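Local coordinates for protein nicotinate-nucleotide pyrophosphorylase (Ehrlichia chaffeensis, PDB 3L0G) that probably catalyses the decarboxylating transfer of phosphoribose to quinolinate, giving nicotinate mononucleotide in the pathway to NAD(+), at residues C[53-58]-C[110-115]; C[125-130]-C[288-293]; C[181-186]-C[195-200]; C[239-244]-C[271-276]. All coordinates share one frame; numbering follows the deposited sequence.

In the fold
Contacts 1 and 2 belong to the antiparallel sheet with its covering helices, contacts 3 and 4 to the parallel sheet of the barrel-like part. Contacts 1 and 2 touch each other, since strands 54-61 and 290-294 are neighbours and Ala58 O lies 2.8 Å from Asp293 N. Contacts 3 and 4 reach one sheet but stay about 11 Å apart at their nearest atoms. Contacts 1, 2 and 3 are largely buried, while contact 4 has an exposed lysine at its margin. Chemistry differs too: 1 and 3 join apolar side chains and also touch the second subunit; in contact 2 a lysine methylene rests on helix backbone and a methyl nears a serine hydroxyl, and in contact 4 methyls pack round a threonine.

Contact 1. Residues C[53-58]-C[110-115]; sequences EKVNFA and IYLLPI
The ring of Phe57 is met at a slant by the CD2 methyl of Leu112, near the end where the ring joins its own backbone. That methyl is 3.7 Å from Phe57 CB and 3.8 Å from Phe57 CG, so it sits in the corner between the stem and the ring. Elsewhere the ring of Phe77 meets that of Phe57 with the planes about 70° apart, and Leu292 and Ile294 of the adjoining strand pack on Phe57 as well. The same Leu112 methyl also serves Val55, whose CG2 lies 4.0 Å from Leu112 CD2. Leu112 can reach both residues because its CG is anti to the backbone N (chi1 -177°), which carries the branched end off the short helix toward the strand.

Val55 and Phe57 are two apart on strand 54-61 and put their side chains on one face of the antiparallel sheet. This sheet, with helices laid against it, forms the N-terminal domain of the quinolinate phosphoribosyltransferase fold; the short helix 109-112 follows directly on the neighbouring strand 101-108. Ile294 touches Val55 and Leu112 too, closing the same apolar patch.

Just before the strand begins, the joint becomes polar. A water gives a hydrogen to Glu53 O at 2.9 Å and accepts one from Ile110 N, also at 2.9 Å, bridging the two backbones near the first turn of helix 109-112. Glu53 itself faces the second subunit, where its OE2 forms a salt bridge with Arg200 of that neighbouring chain.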
loop_
_atom_site.group_PDB
_atom_site.type_symbol
_atom_site.label_atom_id
_atom_site.label_comp_id
_atom_site.label_asym_id
_atom_site.label_seq_id
_atom_site.Cartn_x
_atom_site.Cartn_y
_atom_site.Cartn_z
ATOM N N GLU C 53 -4.021 17.133 -27.850
ATOM C CA GLU C 53 -2.759 17.023 -28.509
ATOM C C GLU C 53 -2.174 15.624 -28.335
ATOM O O GLU C 53 -2.094 15.092 -27.211
ATOM C CB GLU C 53 -1.788 18.050 -27.953
ATOM C CG GLU C 53 -2.074 19.467 -28.435
ATOM C CD GLU C 53 -2.982 20.268 -27.522
ATOM O OE1 GLU C 53 -3.723 19.666 -26.707
ATOM O OE2 GLU C 53 -2.939 21.519 -27.635
ATOM N N LYS C 54 -1.780 15.048 -29.462
ATOM C CA LYS C 54 -1.067 13.774 -29.512
ATOM C C LYS C 54 0.407 14.041 -29.817
ATOM O O LYS C 54 0.739 14.873 -30.667
ATOM C CB LYS C 54 -1.679 12.863 -30.585
ATOM N N VAL C 55 1.281 13.308 -29.128
ATOM C CA VAL C 55 2.723 13.459 -29.272
ATOM C C VAL C 55 3.398 12.106 -29.447
ATOM O O VAL C 55 2.975 11.126 -28.833
ATOM C CB VAL C 55 3.363 14.158 -28.044
ATOM C CG1 VAL C 55 2.894 15.611 -27.925
ATOM C CG2 VAL C 55 3.121 13.360 -26.744
ATOM N N ASN C 56 4.424 12.059 -30.302
ATOM C CA ASN C 56 5.384 10.967 -30.298
ATOM C C ASN C 56 6.415 11.230 -29.224
ATOM O O ASN C 56 6.923 12.337 -29.106
ATOM C CB ASN C 56 6.070 10.793 -31.671
ATOM C CG ASN C 56 5.086 10.365 -32.767
ATOM O OD1 ASN C 56 4.083 9.708 -32.493
ATOM N ND2 ASN C 56 5.370 10.747 -34.012
ATOM N N PHE C 57 6.728 10.205 -28.445
ATOM C CA PHE C 57 7.694 10.330 -27.351
ATOM C C PHE C 57 8.734 9.223 -27.357
ATOM O O PHE C 57 8.494 8.146 -27.893
ATOM C CB PHE C 57 6.954 10.337 -26.009
ATOM C CG PHE C 57 6.462 8.990 -25.556
ATOM C CD1 PHE C 57 7.251 8.183 -24.749
ATOM C CD2 PHE C 57 5.192 8.543 -25.896
ATOM C CE1 PHE C 57 6.805 6.950 -24.314
ATOM C CE2 PHE C 57 4.743 7.294 -25.466
ATOM C CZ PHE C 57 5.554 6.503 -24.685
ATOM N N ALA C 58 9.865 9.501 -26.715
ATOM C CA ALA C 58 10.910 8.532 -26.431
ATOM C C ALA C 58 11.571 8.805 -25.073
ATOM O O ALA C 58 11.833 9.966 -24.703
ATOM C CB ALA C 58 11.987 8.556 -27.543
ATOM N N ILE C 110 -1.829 15.187 -22.523
ATOM C CA ILE C 110 -2.456 15.482 -21.237
ATOM C C ILE C 110 -2.281 14.316 -20.270
ATOM O O ILE C 110 -2.285 14.535 -19.066
ATOM C CB ILE C 110 -3.977 15.915 -21.417
ATOM C CG1 ILE C 110 -4.495 16.645 -20.178
ATOM C CG2 ILE C 110 -4.878 14.704 -21.740
ATOM C CD1 ILE C 110 -5.936 17.194 -20.322
ATOM N N TYR C 111 -2.098 13.088 -20.784
ATOM C CA TYR C 111 -1.930 11.897 -19.937
ATOM C C TYR C 111 -0.468 11.512 -19.694
ATOM O O TYR C 111 -0.160 10.969 -18.644
ATOM C CB TYR C 111 -2.703 10.685 -20.509
ATOM C CG TYR C 111 -4.213 10.807 -20.323
ATOM C CD1 TYR C 111 -4.822 10.425 -19.114
ATOM C CD2 TYR C 111 -5.027 11.309 -21.333
ATOM C CE1 TYR C 111 -6.199 10.549 -18.924
ATOM C CE2 TYR C 111 -6.425 11.434 -21.151
ATOM C CZ TYR C 111 -6.996 11.051 -19.942
ATOM O OH TYR C 111 -8.356 11.170 -19.733
ATOM N N LEU C 112 0.427 11.850 -20.623
ATOM C CA LEU C 112 1.863 11.579 -20.475
ATOM C C LEU C 112 2.619 12.554 -19.565
ATOM O O LEU C 112 3.444 12.133 -18.762
ATOM C CB LEU C 112 2.524 11.573 -21.862
ATOM C CG LEU C 112 4.006 11.248 -22.000
ATOM C CD1 LEU C 112 4.295 9.844 -21.513
ATOM C CD2 LEU C 112 4.425 11.448 -23.491
ATOM N N LEU C 113 2.391 13.852 -19.710
ATOM C CA LEU C 113 3.200 14.836 -18.988
ATOM C C LEU C 113 3.059 14.792 -17.459
ATOM O O LEU C 113 4.022 15.011 -16.751
ATOM C CB LEU C 113 2.963 16.268 -19.527
ATOM C CG LEU C 113 3.313 16.509 -21.028
ATOM C CD1 LEU C 113 3.446 17.984 -21.307
ATOM C CD2 LEU C 113 4.595 15.805 -21.428
ATOM N N PRO C 114 1.873 14.495 -16.940
ATOM C CA PRO C 114 1.735 14.388 -15.471
ATOM C C PRO C 114 2.435 13.210 -14.795
ATOM O O PRO C 114 2.601 13.207 -13.563
ATOM C CB PRO C 114 0.219 14.274 -15.270
ATOM C CG PRO C 114 -0.358 14.907 -16.467
ATOM C CD PRO C 114 0.567 14.498 -17.603
ATOM N N ILE C 115 2.857 12.226 -15.578
ATOM C CA ILE C 115 3.559 11.057 -15.027
ATOM C C ILE C 115 5.033 11.042 -15.398
ATOM O O ILE C 115 5.787 10.171 -14.938
ATOM C CB ILE C 115 2.867 9.705 -15.455
ATOM C CG1 ILE C 115 2.837 9.559 -16.987
ATOM C CG2 ILE C 115 1.430 9.578 -14.839
ATOM C CD1 ILE C 115 2.293 8.256 -17.497
HETATM O O HOH W 1 -3.392 16.011 -24.785
#

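Contact 2. Residues C[125-130]-C[288-293]; sequences HASGIA and KDIGLD
Lys288 lays the first part of its side chain against Ser127 and Gly128 on the long helix 116-139, where the chain returns from the barrel-like C-terminal part to supply strand 290-294, an outermost strand of the N-terminal domain's antiparallel sheet within this chain. The contact thus ties the far end of the sequence back to the helix that covers that sheet.

Van der Waals contact does most of the work. Lys288 CG rests 3.9 Å from Ser127 O and 4.0 Å from Gly128 N, over the helix backbone. With no side chain on Gly128, the backbones come close, Gly128 CA being 5.1 Å from Lys288 CA. The lysine chain then bends at chi2 (-60°), which turns its amine away from the helix, toward a long and weak ion pair with Glu63.

No hydrogen bond joins the two segments; their polar groups find partners elsewhere. The Lys288 backbone bonds to that of Gln124 one turn earlier in the helix, and Ser127 OG is held by the backbone N of Cys68. Across the contact this hydroxyl meets only a methyl: Ile290 CD1 lies 4.1 Å from Ser127 OG.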
loop_
_atom_site.group_PDB
_atom_site.type_symbol
_atom_site.label_atom_id
_atom_site.label_comp_id
_atom_site.label_asym_id
_atom_site.label_seq_id
_atom_site.Cartn_x
_atom_site.Cartn_y
_atom_site.Cartn_z
ATOM N N HIS C 125 16.771 6.286 -10.629
ATOM C CA HIS C 125 17.196 5.674 -9.362
ATOM C C HIS C 125 17.574 4.206 -9.563
ATOM O O HIS C 125 18.715 3.781 -9.236
ATOM C CB HIS C 125 16.043 5.774 -8.387
ATOM C CG HIS C 125 16.296 5.175 -7.036
ATOM N ND1 HIS C 125 16.561 5.948 -5.928
ATOM C CD2 HIS C 125 16.257 3.890 -6.602
ATOM C CE1 HIS C 125 16.690 5.155 -4.870
ATOM N NE2 HIS C 125 16.524 3.906 -5.259
ATOM N N ALA C 126 16.635 3.424 -10.116
ATOM C CA ALA C 126 16.855 1.989 -10.291
ATOM C C ALA C 126 18.073 1.748 -11.176
ATOM O O ALA C 126 18.883 0.891 -10.865
ATOM C CB ALA C 126 15.597 1.264 -10.851
ATOM N N SER C 127 18.210 2.505 -12.273
ATOM C CA SER C 127 19.338 2.313 -13.174
ATOM C C SER C 127 20.670 2.749 -12.533
ATOM O O SER C 127 21.730 2.160 -12.816
ATOM C CB SER C 127 19.103 3.011 -14.532
ATOM O OG SER C 127 18.112 2.323 -15.291
ATOM N N GLY C 128 20.628 3.768 -11.674
ATOM C CA GLY C 128 21.831 4.163 -10.929
ATOM C C GLY C 128 22.345 3.041 -10.045
ATOM O O GLY C 128 23.534 2.744 -10.021
ATOM N N ILE C 129 21.449 2.381 -9.333
ATOM C CA ILE C 129 21.853 1.226 -8.511
ATOM C C ILE C 129 22.357 0.037 -9.353
ATOM O O ILE C 129 23.409 -0.520 -9.089
ATOM C CB ILE C 129 20.719 0.815 -7.591
ATOM C CG1 ILE C 129 20.443 1.959 -6.600
ATOM C CG2 ILE C 129 21.048 -0.503 -6.858
ATOM C CD1 ILE C 129 19.146 1.775 -5.743
ATOM N N ALA C 130 21.630 -0.323 -10.398
ATOM C CA ALA C 130 22.021 -1.460 -11.229
ATOM C C ALA C 130 23.385 -1.177 -11.849
ATOM O O ALA C 130 24.222 -2.051 -11.889
ATOM C CB ALA C 130 20.983 -1.730 -12.309
ATOM N N LYS C 288 21.366 7.778 -12.919
ATOM C CA LYS C 288 21.675 7.921 -14.337
ATOM C C LYS C 288 20.759 8.960 -14.971
ATOM O O LYS C 288 19.628 9.202 -14.529
ATOM C CB LYS C 288 21.547 6.590 -15.056
ATOM C CG LYS C 288 22.580 5.563 -14.613
ATOM C CD LYS C 288 23.986 6.090 -14.884
ATOM C CE LYS C 288 25.003 5.001 -14.882
ATOM N NZ LYS C 288 26.364 5.563 -15.092
ATOM N N ASP C 289 21.274 9.581 -16.016
ATOM C CA ASP C 289 20.587 10.623 -16.710
ATOM C C ASP C 289 19.827 9.995 -17.870
ATOM O O ASP C 289 20.430 9.390 -18.793
ATOM C CB ASP C 289 21.606 11.691 -17.176
ATOM C CG ASP C 289 20.946 12.932 -17.709
ATOM O OD1 ASP C 289 19.696 12.967 -17.722
ATOM O OD2 ASP C 289 21.673 13.864 -18.156
ATOM N N ILE C 290 18.507 10.136 -17.791
ATOM C CA ILE C 290 17.530 9.576 -18.735
ATOM C C ILE C 290 16.423 10.615 -18.862
ATOM O O ILE C 290 16.013 11.176 -17.858
ATOM C CB ILE C 290 16.924 8.263 -18.193
ATOM C CG1 ILE C 290 18.037 7.237 -17.926
ATOM C CG2 ILE C 290 15.865 7.682 -19.158
ATOM C CD1 ILE C 290 17.590 5.980 -17.120
ATOM N N GLY C 291 15.964 10.896 -20.080
ATOM C CA GLY C 291 14.970 11.966 -20.289
ATOM C C GLY C 291 13.796 11.546 -21.121
ATOM O O GLY C 291 13.823 10.487 -21.702
ATOM N N LEU C 292 12.775 12.402 -21.191
ATOM C CA LEU C 292 11.599 12.182 -22.013
ATOM C C LEU C 292 11.620 13.212 -23.142
ATOM O O LEU C 292 11.507 14.407 -22.897
ATOM C CB LEU C 292 10.324 12.343 -21.185
ATOM C CG LEU C 292 8.993 12.155 -21.949
ATOM C CD1 LEU C 292 8.933 10.801 -22.618
ATOM C CD2 LEU C 292 7.797 12.324 -21.007
ATOM N N ASP C 293 11.796 12.738 -24.367
ATOM C CA ASP C 293 11.926 13.598 -25.531
ATOM C C ASP C 293 10.620 13.486 -26.300
ATOM O O ASP C 293 10.134 12.373 -26.538
ATOM C CB ASP C 293 13.107 13.179 -26.416
ATOM C CG ASP C 293 14.494 13.462 -25.762
ATOM O OD1 ASP C 293 14.653 14.443 -24.998
ATOM O OD2 ASP C 293 15.452 12.706 -26.026
#

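Contact 3. Residues C[181-186]-C[195-200]; sequences VLIKDN and TLAIQR. With FMT (formic acid), chain J.
Ile183 is the residue most covered here, and its two branches part to meet different residues of helix 194-204. The CG2 methyl faces Ala197, 4.2 Å from Ala197 CB, while the longer branch reaches across so that Ile183 CD1 comes to 4.0 Å from Ile198 CG1. The fork follows from chi1 (-58°), which sets CG2 anti to the backbone N and leaves CG1 beside it.

Ala197 points its methyl toward the strand and also packs against Ile49 of the second subunit. Ile198 lies with its side chain at about a right angle to that of Ile183, and both also touch Ile210, on the next strand. The helix therefore covers one face of the parallel sheet, in the crossover from strand 181-183 to strand 210-214 of the barrel-like C-terminal domain.

Directly after Ile183 the chain changes character. Lys184, the N-cap residue of helix 185-191, binds a formate, probably from the crystallisation liquor, with Lys184 NZ 3.0 Å from formate O2. Arg174 and Arg151 bond to the same formate, so this basic pocket is consistent with a place for an anionic group of substrate. The change comes within one residue: Lys184 shares the formate with two arginines, whereas Ile183 is purely apolar. No hydrogen bond joins the two segments, so between them shape and burial do the seating, while polar bonds of the helix, such as Thr195 to Glu222, lie elsewhere.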
loop_
_atom_site.group_PDB
_atom_site.type_symbol
_atom_site.label_atom_id
_atom_site.label_comp_id
_atom_site.label_asym_id
_atom_site.label_seq_id
_atom_site.Cartn_x
_atom_site.Cartn_y
_atom_site.Cartn_z
ATOM N N VAL C 181 18.744 -14.589 9.929
ATOM C CA VAL C 181 19.432 -14.235 11.163
ATOM C C VAL C 181 20.749 -13.534 10.838
ATOM O O VAL C 181 21.544 -13.990 9.986
ATOM C CB VAL C 181 19.692 -15.470 12.034
ATOM C CG1 VAL C 181 20.755 -15.153 13.130
ATOM C CG2 VAL C 181 18.353 -15.967 12.638
ATOM N N LEU C 182 20.972 -12.404 11.497
ATOM C CA LEU C 182 22.267 -11.731 11.395
ATOM C C LEU C 182 22.486 -11.062 12.728
ATOM O O LEU C 182 21.846 -10.066 13.021
ATOM C CB LEU C 182 22.303 -10.710 10.235
ATOM C CG LEU C 182 23.652 -9.976 10.096
ATOM C CD1 LEU C 182 24.793 -10.970 9.866
ATOM C CD2 LEU C 182 23.617 -8.942 8.959
ATOM N N ILE C 183 23.367 -11.668 13.529
ATOM C CA ILE C 183 23.688 -11.212 14.860
ATOM C C ILE C 183 24.686 -10.099 14.685
ATOM O O ILE C 183 25.709 -10.273 14.024
ATOM C CB ILE C 183 24.312 -12.356 15.704
ATOM C CG1 ILE C 183 23.311 -13.554 15.764
ATOM C CG2 ILE C 183 24.727 -11.847 17.088
ATOM C CD1 ILE C 183 23.823 -14.787 16.438
ATOM N N LYS C 184 24.376 -8.957 15.285
ATOM C CA LYS C 184 25.073 -7.712 15.025
ATOM C C LYS C 184 25.854 -7.261 16.217
ATOM O O LYS C 184 25.640 -7.764 17.326
ATOM C CB LYS C 184 24.054 -6.659 14.569
ATOM C CG LYS C 184 23.585 -6.957 13.151
ATOM C CD LYS C 184 22.722 -5.867 12.547
ATOM C CE LYS C 184 22.321 -6.194 11.118
ATOM N NZ LYS C 184 23.283 -5.725 10.054
ATOM N N ASP C 185 26.768 -6.313 15.995
ATOM C CA ASP C 185 27.499 -5.644 17.076
ATOM C C ASP C 185 26.587 -5.320 18.259
ATOM O O ASP C 185 26.917 -5.586 19.418
ATOM C CB ASP C 185 28.236 -4.372 16.579
ATOM C CG ASP C 185 27.305 -3.312 15.961
ATOM O OD1 ASP C 185 26.053 -3.496 15.845
ATOM O OD2 ASP C 185 27.842 -2.230 15.621
ATOM N N ASN C 186 25.414 -4.786 17.967
ATOM C CA ASN C 186 24.507 -4.333 19.037
ATOM C C ASN C 186 23.774 -5.453 19.800
ATOM O O ASN C 186 23.350 -5.253 20.935
ATOM C CB ASN C 186 23.554 -3.288 18.500
ATOM C CG ASN C 186 24.235 -1.934 18.301
ATOM O OD1 ASN C 186 23.758 -1.096 17.520
ATOM N ND2 ASN C 186 25.354 -1.707 19.018
ATOM N N THR C 195 29.134 -15.909 22.437
ATOM C CA THR C 195 28.725 -17.271 22.809
ATOM C C THR C 195 27.312 -17.281 23.365
ATOM O O THR C 195 26.515 -18.119 22.967
ATOM C CB THR C 195 29.713 -17.930 23.789
ATOM O OG1 THR C 195 30.976 -18.088 23.134
ATOM C CG2 THR C 195 29.187 -19.361 24.290
ATOM N N LEU C 196 26.969 -16.333 24.231
ATOM C CA LEU C 196 25.607 -16.326 24.812
ATOM C C LEU C 196 24.541 -15.971 23.776
ATOM O O LEU C 196 23.462 -16.563 23.760
ATOM C CB LEU C 196 25.516 -15.394 26.020
ATOM C CG LEU C 196 24.165 -15.356 26.734
ATOM C CD1 LEU C 196 23.900 -16.650 27.535
ATOM C CD2 LEU C 196 24.149 -14.144 27.657
ATOM N N ALA C 197 24.840 -15.026 22.889
ATOM C CA ALA C 197 23.909 -14.695 21.794
ATOM C C ALA C 197 23.586 -15.924 20.925
ATOM O O ALA C 197 22.398 -16.223 20.656
ATOM C CB ALA C 197 24.473 -13.523 20.912
ATOM N N ILE C 198 24.623 -16.639 20.480
ATOM C CA ILE C 198 24.421 -17.780 19.595
ATOM C C ILE C 198 23.660 -18.877 20.349
ATOM O O ILE C 198 22.713 -19.485 19.803
ATOM C CB ILE C 198 25.757 -18.362 19.055
ATOM C CG1 ILE C 198 26.455 -17.348 18.119
ATOM C CG2 ILE C 198 25.485 -19.672 18.286
ATOM C CD1 ILE C 198 27.954 -17.601 17.914
ATOM N N GLN C 199 24.087 -19.154 21.589
ATOM C CA GLN C 199 23.389 -20.151 22.412
ATOM C C GLN C 199 21.883 -19.894 22.509
ATOM O O GLN C 199 21.064 -20.831 22.322
ATOM C CB GLN C 199 23.981 -20.231 23.827
ATOM C CG GLN C 199 25.347 -20.976 23.921
ATOM C CD GLN C 199 25.887 -21.043 25.372
ATOM O OE1 GLN C 199 27.015 -21.502 25.625
ATOM N NE2 GLN C 199 25.066 -20.592 26.326
ATOM N N ARG C 200 21.520 -18.642 22.821
ATOM C CA ARG C 200 20.096 -18.261 22.954
ATOM C C ARG C 200 19.331 -18.399 21.655
ATOM O O ARG C 200 18.206 -18.910 21.642
ATOM C CB ARG C 200 19.962 -16.818 23.455
ATOM C CG ARG C 200 20.283 -16.681 24.927
ATOM C CD ARG C 200 20.213 -15.256 25.315
ATOM N NE ARG C 200 20.366 -15.052 26.748
ATOM C CZ ARG C 200 20.264 -13.857 27.329
ATOM N NH1 ARG C 200 20.021 -12.768 26.601
ATOM N NH2 ARG C 200 20.408 -13.752 28.637
HETATM C C FMT J . 21.560 -6.730 6.667
HETATM O O1 FMT J . 20.965 -7.702 6.182
HETATM O O2 FMT J . 21.360 -6.323 7.818
#

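Contact 4. Residues C[239-244]-C[271-276]; sequences SEIKKA and TGVDYI
Ile241 presses its CG2 methyl into the angle between Thr271 and Val273, the tight part of this contact. It is 3.6 Å from Thr271 OG1 and 3.8 Å from Val273 CG1, and the side chains cross at about a right angle in both pairs. With CG2 anti to the backbone N (chi1 -69°), the methyl is the branch of Ile241 that enters this gap. The Thr271 hydroxyl is satisfied elsewhere: it hydrogen-bonds Ile268 O of the preceding helix 262-269. Val273 continues the buried patch with Val245, a turn further along the helix, and Val256.

Helix 238-248 is one of the helices packed around the parallel sheet of the barrel-like C-terminal domain, joining strand 230-234 to strand 253-257. The residues from Thr271 on lead out of helix 262-269 through Gly272, with its positive phi (104°), and into strand 275-277, beside 253-257.

On the looser side, Lys242 offers Thr271 the base of its chain: Lys242 CG lies 3.7 Å from Thr271 CG2, again crossing at about a right angle. Beyond CG the lysine runs out fully extended, and the residue is exposed to solvent.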
loop_
_atom_site.group_PDB
_atom_site.type_symbol
_atom_site.label_atom_id
_atom_site.label_comp_id
_atom_site.label_asym_id
_atom_site.label_seq_id
_atom_site.Cartn_x
_atom_site.Cartn_y
_atom_site.Cartn_z
ATOM N N SER C 239 44.742 -6.440 6.016
ATOM C CA SER C 239 45.572 -7.354 6.812
ATOM C C SER C 239 44.733 -8.280 7.723
ATOM O O SER C 239 44.950 -9.510 7.760
ATOM C CB SER C 239 46.655 -6.554 7.590
ATOM O OG SER C 239 46.877 -7.047 8.902
ATOM N N GLU C 240 43.773 -7.703 8.441
ATOM C CA GLU C 240 42.864 -8.508 9.271
ATOM C C GLU C 240 41.988 -9.436 8.432
ATOM O O GLU C 240 41.685 -10.544 8.863
ATOM C CB GLU C 240 41.928 -7.650 10.110
ATOM C CG GLU C 240 42.497 -7.182 11.415
ATOM C CD GLU C 240 41.603 -6.156 12.082
ATOM O OE1 GLU C 240 41.334 -5.102 11.476
ATOM O OE2 GLU C 240 41.149 -6.419 13.206
ATOM N N ILE C 241 41.568 -8.973 7.258
ATOM C CA ILE C 241 40.739 -9.794 6.402
ATOM C C ILE C 241 41.549 -11.025 5.997
ATOM O O ILE C 241 41.050 -12.150 6.052
ATOM C CB ILE C 241 40.205 -9.019 5.183
ATOM C CG1 ILE C 241 39.189 -7.970 5.635
ATOM C CG2 ILE C 241 39.528 -9.989 4.163
ATOM C CD1 ILE C 241 38.919 -6.888 4.603
ATOM N N LYS C 242 42.806 -10.811 5.615
ATOM C CA LYS C 242 43.659 -11.929 5.213
ATOM C C LYS C 242 43.876 -12.872 6.387
ATOM O O LYS C 242 43.874 -14.069 6.212
ATOM C CB LYS C 242 44.999 -11.459 4.648
ATOM C CG LYS C 242 44.892 -10.863 3.233
ATOM C CD LYS C 242 46.272 -10.323 2.752
ATOM C CE LYS C 242 46.212 -9.821 1.288
ATOM N NZ LYS C 242 47.567 -9.358 0.793
ATOM N N LYS C 243 44.014 -12.336 7.596
ATOM C CA LYS C 243 44.172 -13.206 8.767
ATOM C C LYS C 243 42.917 -14.017 9.023
ATOM O O LYS C 243 43.003 -15.171 9.431
ATOM C CB LYS C 243 44.538 -12.382 10.001
ATOM C CG LYS C 243 44.681 -13.139 11.285
ATOM C CD LYS C 243 46.035 -13.770 11.361
ATOM C CE LYS C 243 46.129 -14.833 12.470
ATOM N NZ LYS C 243 47.543 -15.267 12.606
ATOM N N ALA C 244 41.749 -13.402 8.817
ATOM C CA ALA C 244 40.488 -14.077 9.061
ATOM C C ALA C 244 40.315 -15.240 8.101
ATOM O O ALA C 244 39.978 -16.331 8.522
ATOM C CB ALA C 244 39.308 -13.100 8.940
ATOM N N THR C 271 41.569 -11.882 -1.519
ATOM C CA THR C 271 41.900 -12.467 -0.217
ATOM C C THR C 271 41.270 -13.858 -0.071
ATOM O O THR C 271 41.789 -14.686 0.667
ATOM C CB THR C 271 41.423 -11.591 0.979
ATOM O OG1 THR C 271 39.995 -11.497 0.972
ATOM C CG2 THR C 271 42.035 -10.195 0.939
ATOM N N GLY C 272 40.169 -14.121 -0.783
ATOM C CA GLY C 272 39.479 -15.436 -0.712
ATOM C C GLY C 272 38.180 -15.450 0.113
ATOM O O GLY C 272 37.677 -16.520 0.510
ATOM N N VAL C 273 37.634 -14.265 0.370
ATOM C CA VAL C 273 36.316 -14.149 0.983
ATOM C C VAL C 273 35.250 -14.591 -0.050
ATOM O O VAL C 273 35.549 -14.692 -1.237
ATOM C CB VAL C 273 36.098 -12.712 1.520
ATOM C CG1 VAL C 273 37.087 -12.430 2.678
ATOM C CG2 VAL C 273 36.214 -11.649 0.408
ATOM N N ASP C 274 34.042 -14.884 0.398
ATOM C CA ASP C 274 32.953 -15.341 -0.486
ATOM C C ASP C 274 32.062 -14.216 -1.006
ATOM O O ASP C 274 31.599 -14.249 -2.150
ATOM C CB ASP C 274 32.068 -16.342 0.258
ATOM C CG ASP C 274 32.860 -17.547 0.766
ATOM O OD1 ASP C 274 33.393 -18.287 -0.067
ATOM O OD2 ASP C 274 32.983 -17.730 1.997
ATOM N N TYR C 275 31.828 -13.226 -0.155
ATOM C CA TYR C 275 30.910 -12.145 -0.463
ATOM C C TYR C 275 31.532 -10.812 -0.078
ATOM O O TYR C 275 32.318 -10.742 0.867
ATOM C CB TYR C 275 29.615 -12.339 0.320
ATOM C CG TYR C 275 28.849 -13.601 -0.055
ATOM C CD1 TYR C 275 28.122 -13.651 -1.237
ATOM C CD2 TYR C 275 28.847 -14.722 0.759
ATOM C CE1 TYR C 275 27.406 -14.749 -1.593
ATOM C CE2 TYR C 275 28.124 -15.885 0.388
ATOM C CZ TYR C 275 27.405 -15.870 -0.788
ATOM O OH TYR C 275 26.689 -16.955 -1.217
ATOM N N ILE C 276 31.165 -9.761 -0.805
ATOM C CA ILE C 276 31.379 -8.396 -0.324
ATOM C C ILE C 276 30.045 -7.634 -0.372
ATOM O O ILE C 276 29.448 -7.462 -1.452
ATOM C CB ILE C 276 32.480 -7.663 -1.117
ATOM C CG1 ILE C 276 33.814 -8.421 -0.974
ATOM C CG2 ILE C 276 32.645 -6.197 -0.609
ATOM C CD1 ILE C 276 34.834 -8.084 -2.074
#